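Long-range contact in brain-specific angiogenesis inhibitor 1-associated protein 2-like protein 2 (PDB 3OK8), which binds phosphoinositides and induces planar or gently curved membrane structures through its dimeric, all-helical I-BAR (IMD) domain: residues V94-M106 with F188-F200. Residues are numbered along the deposited sequence; the frame is centred on the assembly and turned at random.
Sequences VVQTFHGDLLQHM and FLAEKHLLLSNTF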
ATOM      1  N   VAL A  94       6.866  -7.009   5.671  1.00 57.33           N
ATOM      2  CA  VAL A  94       6.198  -6.179   6.667  1.00 50.07           C
ATOM      3  C   VAL A  94       4.807  -6.722   7.005  1.00 48.93           C
ATOM      4  O   VAL A  94       4.401  -6.748   8.174  1.00 46.18           O
ATOM      5  CB  VAL A  94       6.037  -4.760   6.112  1.00 50.16           C
ATOM      6  CG1 VAL A  94       5.478  -3.815   7.167  1.00 48.15           C
ATOM      7  CG2 VAL A  94       7.367  -4.265   5.544  1.00 35.59           C
ATOM      8  N   VAL A  95       4.070  -7.124   5.969  1.00 34.43           N
ATOM      9  CA  VAL A  95       2.746  -7.720   6.122  1.00 33.42           C
ATOM     10  C   VAL A  95       2.815  -9.006   6.938  1.00 37.87           C
ATOM     11  O   VAL A  95       1.882  -9.345   7.677  1.00 42.52           O
ATOM     12  CB  VAL A  95       2.100  -8.056   4.750  1.00 42.31           C
ATOM     13  CG1 VAL A  95       0.683  -8.563   4.940  1.00 46.32           C
ATOM     14  CG2 VAL A  95       2.117  -6.842   3.817  1.00 40.48           C
ATOM     15  N   GLN A  96       3.923  -9.724   6.817  1.00 27.12           N
ATOM     16  CA  GLN A  96       4.047 -10.989   7.526  1.00 34.93           C
ATOM     17  C   GLN A  96       4.480 -10.783   8.972  1.00 36.59           C
ATOM     18  O   GLN A  96       4.150 -11.589   9.838  1.00 49.16           O
ATOM     19  CB  GLN A  96       4.991 -11.943   6.798  1.00 36.11           C
ATOM     20  CG  GLN A  96       4.644 -13.415   7.020  1.00 55.71           C
ATOM     21  CD  GLN A  96       3.183 -13.753   6.689  1.00 67.32           C
ATOM     22  OE1 GLN A  96       2.639 -14.738   7.198  1.00 74.64           O
ATOM     23  NE2 GLN A  96       2.545 -12.940   5.838  1.00 62.08           N
ATOM     24  N   THR A  97       5.212  -9.702   9.227  1.00 33.64           N
ATOM     25  CA  THR A  97       5.530  -9.275  10.598  1.00 37.70           C
ATOM     26  C   THR A  97       4.244  -8.908  11.343  1.00 39.77           C
ATOM     27  O   THR A  97       4.004  -9.349  12.471  1.00 50.77           O
ATOM     28  CB  THR A  97       6.485  -8.055  10.600  1.00 51.54           C
ATOM     29  OG1 THR A  97       7.760  -8.437  10.063  1.00 57.39           O
ATOM     30  CG2 THR A  97       6.683  -7.514  12.006  1.00 58.99           C
ATOM     31  N   PHE A  98       3.430  -8.083  10.694  1.00 34.89           N
ATOM     32  CA  PHE A  98       2.105  -7.709  11.170  1.00 28.62           C
ATOM     33  C   PHE A  98       1.283  -8.940  11.533  1.00 35.91           C
ATOM     34  O   PHE A  98       0.682  -9.000  12.599  1.00 38.00           O
ATOM     35  CB  PHE A  98       1.401  -6.895  10.086  1.00 41.39           C
ATOM     36  CG  PHE A  98       0.118  -6.254  10.526  1.00 42.89           C
ATOM     37  CD1 PHE A  98      -0.901  -6.057   9.618  1.00 31.17           C
ATOM     38  CD2 PHE A  98      -0.070  -5.849  11.842  1.00 41.70           C
ATOM     39  CE1 PHE A  98      -2.094  -5.461  10.002  1.00 41.77           C
ATOM     40  CE2 PHE A  98      -1.258  -5.243  12.239  1.00 39.95           C
ATOM     41  CZ  PHE A  98      -2.276  -5.048  11.314  1.00 37.03           C
ATOM     42  N   HIS A  99       1.271  -9.922  10.641  1.00 34.39           N
ATOM     43  CA  HIS A  99       0.534 -11.165  10.842  1.00 36.82           C
ATOM     44  C   HIS A  99       1.143 -12.028  11.948  1.00 38.16           C
ATOM     45  O   HIS A  99       0.529 -12.230  13.002  1.00 47.35           O
ATOM     46  CB  HIS A  99       0.484 -11.967   9.530  1.00 38.49           C
ATOM     47  CG  HIS A  99       0.038 -13.388   9.700  1.00 49.29           C
ATOM     48  ND1 HIS A  99      -1.262 -13.731  10.012  1.00 58.49           N
ATOM     49  CD2 HIS A  99       0.718 -14.554   9.596  1.00 52.27           C
ATOM     50  CE1 HIS A  99      -1.362 -15.046  10.096  1.00 59.48           C
ATOM     51  NE2 HIS A  99      -0.174 -15.570   9.847  1.00 54.80           N
ATOM     52  N   GLY A 100       2.349 -12.533  11.694  1.00 36.74           N
ATOM     53  CA  GLY A 100       3.017 -13.477  12.575  1.00 36.70           C
ATOM     54  C   GLY A 100       3.394 -12.960  13.965  1.00 51.09           C
ATOM     55  O   GLY A 100       3.168 -13.648  14.966  1.00 48.74           O
ATOM     56  N   ASP A 101       3.965 -11.755  14.024  1.00 51.04           N
ATOM     57  CA  ASP A 101       4.502 -11.175  15.265  1.00 50.75           C
ATOM     58  C   ASP A 101       3.461 -10.470  16.122  1.00 51.04           C
ATOM     59  O   ASP A 101       3.636 -10.289  17.342  1.00 36.00           O
ATOM     60  CB  ASP A 101       5.595 -10.153  14.932  1.00 60.91           C
ATOM     61  CG  ASP A 101       6.955 -10.791  14.736  1.00 64.59           C
ATOM     62  OD1 ASP A 101       7.504 -10.676  13.625  1.00 65.12           O
ATOM     63  OD2 ASP A 101       7.477 -11.398  15.697  1.00 67.90           O
ATOM     64  N   LEU A 102       2.386 -10.036  15.483  1.00 36.44           N
ATOM     65  CA  LEU A 102       1.432  -9.203  16.180  1.00 36.42           C
ATOM     66  C   LEU A 102       0.060  -9.871  16.249  1.00 42.32           C
ATOM     67  O   LEU A 102      -0.430 -10.168  17.338  1.00 36.86           O
ATOM     68  CB  LEU A 102       1.383  -7.833  15.507  1.00 33.18           C
ATOM     69  CG  LEU A 102       0.721  -6.649  16.198  1.00 41.71           C
ATOM     70  CD1 LEU A 102       1.311  -5.368  15.668  1.00 42.77           C
ATOM     71  CD2 LEU A 102      -0.771  -6.663  15.998  1.00 47.03           C
ATOM     72  N   LEU A 103      -0.530 -10.146  15.086  1.00 37.50           N
ATOM     73  CA  LEU A 103      -1.889 -10.671  15.000  1.00 42.83           C
ATOM     74  C   LEU A 103      -2.078 -12.107  15.515  1.00 52.46           C
ATOM     75  O   LEU A 103      -3.117 -12.413  16.096  1.00 67.09           O
ATOM     76  CB  LEU A 103      -2.424 -10.522  13.570  1.00 43.97           C
ATOM     77  CG  LEU A 103      -3.258  -9.287  13.196  1.00 46.69           C
ATOM     78  CD1 LEU A 103      -2.951  -8.078  14.049  1.00 35.98           C
ATOM     79  CD2 LEU A 103      -3.096  -8.940  11.703  1.00 36.17           C
ATOM     80  N   GLN A 104      -1.101 -12.986  15.309  1.00 48.77           N
ATOM     81  CA  GLN A 104      -1.193 -14.343  15.860  1.00 52.42           C
ATOM     82  C   GLN A 104      -0.913 -14.324  17.361  1.00 56.23           C
ATOM     83  O   GLN A 104      -1.322 -15.219  18.115  1.00 33.83           O
ATOM     84  CB  GLN A 104      -0.209 -15.289  15.176  1.00 62.56           C
ATOM     85  CG  GLN A 104      -0.591 -15.701  13.768  1.00 69.96           C
ATOM     86  CD  GLN A 104       0.449 -16.623  13.138  1.00 78.81           C
ATOM     87  OE1 GLN A 104       0.497 -16.779  11.925  1.00 79.22           O
ATOM     88  NE2 GLN A 104       1.287 -17.236  13.969  1.00 78.91           N
ATOM     89  N   HIS A 105      -0.204 -13.292  17.796  1.00 61.36           N
ATOM     90  CA  HIS A 105       0.147 -13.172  19.200  1.00 62.25           C
ATOM     91  C   HIS A 105      -1.074 -12.844  20.059  1.00 66.38           C
ATOM     92  O   HIS A 105      -1.313 -13.478  21.092  1.00 67.16           O
ATOM     93  CB  HIS A 105       1.231 -12.109  19.383  1.00 66.85           C
ATOM     94  CG  HIS A 105       1.987 -12.244  20.665  1.00 75.57           C
ATOM     95  ND1 HIS A 105       1.736 -11.449  21.762  1.00 82.01           N
ATOM     96  CD2 HIS A 105       2.973 -13.095  21.033  1.00 76.99           C
ATOM     97  CE1 HIS A 105       2.542 -11.798  22.749  1.00 83.27           C
ATOM     98  NE2 HIS A 105       3.303 -12.794  22.332  1.00 80.43           N
ATOM     99  N   MET A 106      -1.846 -11.854  19.628  1.00 62.63           N
ATOM    100  CA  MET A 106      -2.998 -11.410  20.392  1.00 60.10           C
ATOM    101  C   MET A 106      -4.083 -12.477  20.493  1.00 63.76           C
ATOM    102  O   MET A 106      -4.572 -12.753  21.584  1.00 75.85           O
ATOM    103  CB  MET A 106      -3.567 -10.114  19.824  1.00 50.07           C
ATOM    104  CG  MET A 106      -2.751  -8.879  20.173  1.00 44.74           C
ATOM    105  SD  MET A 106      -3.277  -7.443  19.199  1.00 63.35           S
ATOM    106  CE  MET A 106      -1.866  -6.353  19.401  1.00 74.01           C
ATOM    107  N   PHE A 188       2.865  -3.044  25.965  1.00 33.68           N
ATOM    108  CA  PHE A 188       3.029  -4.186  25.080  1.00 27.72           C
ATOM    109  C   PHE A 188       2.395  -3.871  23.726  1.00 36.81           C
ATOM    110  O   PHE A 188       2.888  -4.306  22.697  1.00 32.95           O
ATOM    111  CB  PHE A 188       2.391  -5.434  25.692  1.00 42.00           C
ATOM    112  CG  PHE A 188       1.820  -6.410  24.677  1.00 51.26           C
ATOM    113  CD1 PHE A 188       0.577  -6.177  24.083  1.00 56.07           C
ATOM    114  CD2 PHE A 188       2.509  -7.574  24.346  1.00 47.16           C
ATOM    115  CE1 PHE A 188       0.044  -7.074  23.169  1.00 54.45           C
ATOM    116  CE2 PHE A 188       1.985  -8.477  23.436  1.00 58.60           C
ATOM    117  CZ  PHE A 188       0.750  -8.228  22.840  1.00 58.47           C
ATOM    118  N   LEU A 189       1.302  -3.112  23.741  1.00 33.30           N
ATOM    119  CA  LEU A 189       0.617  -2.715  22.518  1.00 29.43           C
ATOM    120  C   LEU A 189       1.490  -1.718  21.773  1.00 38.65           C
ATOM    121  O   LEU A 189       1.745  -1.855  20.567  1.00 36.82           O
ATOM    122  CB  LEU A 189      -0.751  -2.111  22.843  1.00 36.44           C
ATOM    123  CG  LEU A 189      -1.787  -2.047  21.724  1.00 46.46           C
ATOM    124  CD1 LEU A 189      -1.924  -3.412  21.049  1.00 41.92           C
ATOM    125  CD2 LEU A 189      -3.142  -1.567  22.260  1.00 38.15           C
ATOM    126  N   ALA A 190       1.978  -0.728  22.509  1.00 35.52           N
ATOM    127  CA  ALA A 190       2.895   0.249  21.951  1.00 40.14           C
ATOM    128  C   ALA A 190       4.192  -0.380  21.409  1.00 43.88           C
ATOM    129  O   ALA A 190       4.708   0.059  20.389  1.00 34.23           O
ATOM    130  CB  ALA A 190       3.201   1.336  22.968  1.00 24.17           C
ATOM    131  N   GLU A 191       4.715  -1.401  22.078  1.00 45.77           N
ATOM    132  CA  GLU A 191       5.995  -1.991  21.664  1.00 38.95           C
ATOM    133  C   GLU A 191       5.828  -2.786  20.369  1.00 40.30           C
ATOM    134  O   GLU A 191       6.620  -2.639  19.439  1.00 27.42           O
ATOM    135  CB  GLU A 191       6.598  -2.874  22.765  1.00 30.61           C
ATOM    136  CG  GLU A 191       6.977  -2.101  24.053  1.00 27.31           C
ATOM    137  CD  GLU A 191       7.756  -2.939  25.084  1.00 44.77           C
ATOM    138  OE1 GLU A 191       7.699  -4.188  25.045  1.00 41.46           O
ATOM    139  OE2 GLU A 191       8.424  -2.343  25.960  1.00 51.97           O
ATOM    140  N   LYS A 192       4.802  -3.631  20.312  1.00 30.56           N
ATOM    141  CA  LYS A 192       4.538  -4.412  19.105  1.00 39.82           C
ATOM    142  C   LYS A 192       4.325  -3.519  17.890  1.00 33.68           C
ATOM    143  O   LYS A 192       4.687  -3.877  16.781  1.00 38.08           O
ATOM    144  CB  LYS A 192       3.328  -5.314  19.309  1.00 44.73           C
ATOM    145  CG  LYS A 192       3.596  -6.486  20.223  1.00 45.73           C
ATOM    146  CD  LYS A 192       4.354  -7.562  19.484  1.00 44.06           C
ATOM    147  CE  LYS A 192       4.140  -8.908  20.149  1.00 45.49           C
ATOM    148  NZ  LYS A 192       5.166  -9.875  19.678  1.00 44.14           N
ATOM    149  N   HIS A 193       3.738  -2.352  18.099  1.00 25.46           N
ATOM    150  CA  HIS A 193       3.483  -1.443  16.999  1.00 35.54           C
ATOM    151  C   HIS A 193       4.707  -0.637  16.648  1.00 38.42           C
ATOM    152  O   HIS A 193       4.832  -0.135  15.527  1.00 30.16           O
ATOM    153  CB  HIS A 193       2.275  -0.561  17.291  1.00 33.31           C
ATOM    154  CG  HIS A 193       0.977  -1.246  17.000  1.00 43.29           C
ATOM    155  ND1 HIS A 193       0.330  -2.042  17.921  1.00 34.79           N
ATOM    156  CD2 HIS A 193       0.235  -1.297  15.869  1.00 33.86           C
ATOM    157  CE1 HIS A 193      -0.769  -2.535  17.379  1.00 42.22           C
ATOM    158  NE2 HIS A 193      -0.849  -2.101  16.132  1.00 40.50           N
ATOM    159  N   LEU A 194       5.624  -0.541  17.601  1.00 27.74           N
ATOM    160  CA  LEU A 194       6.930   0.051  17.335  1.00 29.67           C
ATOM    161  C   LEU A 194       7.759  -0.870  16.437  1.00 30.76           C
ATOM    162  O   LEU A 194       8.463  -0.402  15.547  1.00 30.98           O
ATOM    163  CB  LEU A 194       7.677   0.313  18.641  1.00 37.90           C
ATOM    164  CG  LEU A 194       8.363   1.672  18.805  1.00 41.23           C
ATOM    165  CD1 LEU A 194       9.405   1.604  19.930  1.00 43.46           C
ATOM    166  CD2 LEU A 194       9.004   2.139  17.514  1.00 20.06           C
ATOM    167  N   LEU A 195       7.679  -2.177  16.671  1.00 30.21           N
ATOM    168  CA  LEU A 195       8.355  -3.140  15.805  1.00 38.69           C
ATOM    169  C   LEU A 195       7.779  -3.075  14.379  1.00 40.79           C
ATOM    170  O   LEU A 195       8.514  -3.058  13.391  1.00 39.59           O
ATOM    171  CB  LEU A 195       8.257  -4.561  16.378  1.00 45.06           C
ATOM    172  CG  LEU A 195       8.227  -5.715  15.360  1.00 45.65           C
ATOM    173  CD1 LEU A 195       9.558  -5.836  14.618  1.00 51.85           C
ATOM    174  CD2 LEU A 195       7.827  -7.059  15.986  1.00 24.63           C
ATOM    175  N   LEU A 196       6.462  -3.022  14.262  1.00 34.01           N
ATOM    176  CA  LEU A 196       5.877  -2.877  12.941  1.00 37.89           C
ATOM    177  C   LEU A 196       6.382  -1.605  12.267  1.00 50.02           C
ATOM    178  O   LEU A 196       6.844  -1.648  11.124  1.00 56.31           O
ATOM    179  CB  LEU A 196       4.364  -2.860  13.008  1.00 37.31           C
ATOM    180  CG  LEU A 196       3.629  -4.025  13.670  1.00 51.63           C
ATOM    181  CD1 LEU A 196       2.277  -4.148  12.997  1.00 60.00           C
ATOM    182  CD2 LEU A 196       4.398  -5.336  13.600  1.00 52.63           C
ATOM    183  N   SER A 197       6.299  -0.477  12.974  1.00 48.14           N
ATOM    184  CA  SER A 197       6.735   0.812  12.429  1.00 45.56           C
ATOM    185  C   SER A 197       8.171   0.755  11.935  1.00 48.69           C
ATOM    186  O   SER A 197       8.540   1.441  10.970  1.00 46.60           O
ATOM    187  CB  SER A 197       6.611   1.925  13.473  1.00 36.34           C
ATOM    188  OG  SER A 197       5.259   2.136  13.842  1.00 41.33           O
ATOM    189  N   ASN A 198       8.974  -0.065  12.610  1.00 47.48           N
ATOM    190  CA  ASN A 198      10.390  -0.193  12.308  1.00 39.13           C
ATOM    191  C   ASN A 198      10.659  -1.027  11.059  1.00 39.74           C
ATOM    192  O   ASN A 198      11.478  -0.649  10.222  1.00 33.94           O
ATOM    193  CB  ASN A 198      11.139  -0.794  13.496  1.00 38.99           C
ATOM    194  CG  ASN A 198      12.412  -0.043  13.811  1.00 46.99           C
ATOM    195  OD1 ASN A 198      13.444  -0.641  14.131  1.00 52.68           O
ATOM    196  ND2 ASN A 198      12.347   1.282  13.721  1.00 48.59           N
ATOM    197  N   THR A 199       9.988  -2.170  10.946  1.00 29.23           N
ATOM    198  CA  THR A 199      10.104  -2.991   9.749  1.00 46.94           C
ATOM    199  C   THR A 199       9.645  -2.192   8.532  1.00 45.23           C
ATOM    200  O   THR A 199      10.258  -2.253   7.468  1.00 53.19           O
ATOM    201  CB  THR A 199       9.275  -4.285   9.853  1.00 50.11           C
ATOM    202  OG1 THR A 199       7.884  -3.968   9.780  1.00 64.45           O
ATOM    203  CG2 THR A 199       9.543  -4.989  11.171  1.00 32.79           C
ATOM    204  N   PHE A 200       8.578  -1.423   8.705  1.00 34.07           N
ATOM    205  CA  PHE A 200       7.991  -0.681   7.601  1.00 44.66           C
ATOM    206  C   PHE A 200       8.878   0.473   7.188  1.00 43.86           C
ATOM    207  O   PHE A 200       8.977   0.793   5.998  1.00 46.77           O
ATOM    208  CB  PHE A 200       6.611  -0.158   7.971  1.00 41.70           C
ATOM    209  CG  PHE A 200       5.970   0.655   6.892  1.00 46.58           C
ATOM    210  CD1 PHE A 200       5.451   0.040   5.754  1.00 50.11           C
ATOM    211  CD2 PHE A 200       5.887   2.034   7.004  1.00 44.30           C
ATOM    212  CE1 PHE A 200       4.841   0.791   4.742  1.00 45.40           C
ATOM    213  CE2 PHE A 200       5.284   2.796   6.004  1.00 46.67           C
ATOM    214  CZ  PHE A 200       4.757   2.173   4.872  1.00 44.11           C
TER
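Lys192 reaches across from 188-200, part of helix 153-217, to Asp101 and His105 of 94-106, part of helix 71-147; the nearly antiparallel axes pass 9.5 Å apart at 164°. Its CB lies near Leu102 CD1, and its CG rests against one face of the Phe188 ring. A bend at chi2 (-78°) then turns CD and CE towards the Asp101 carbonyl. CE also sits over one face of the His105 ring, a CH-pi contact 4.0 Å from the centroid. At the tip, NZ donates to Asp101 O at 2.8 Å, in the carbonyl plane. The kinked helix denies that oxygen its usual i+4 donor, His105 N; the ammonium takes its place, and only a long chain reaches it. With an alanine in its place, the Asp101 carbonyl would probably lose this donor and the His105 ring the methylene over its face.

His105 ND1 lies 3.4 Å from Phe188 CE2, near the phenyl plane. Leu102 CD1 stands over the His193 ring in a CH-pi contact, 4.0 Å from its centroid; Met106 CE packs on Leu189 CD1. Branched, apolar Leu196 fills the middle, its CD2 3.5 Å from Thr97 CG2, and the small Thr97 and Thr199 meet methyl to methyl, tip to tip.

Leu40 of helix 5-66 packs on Val95 and Leu103, turned from 188-200, and Val33 on Met106, completing the three-helix bundle; Tyr53 of the second subunit bonds His193 NE2 and meets Phe98 edge-to-face, tying this pairing to the antiparallel dimer.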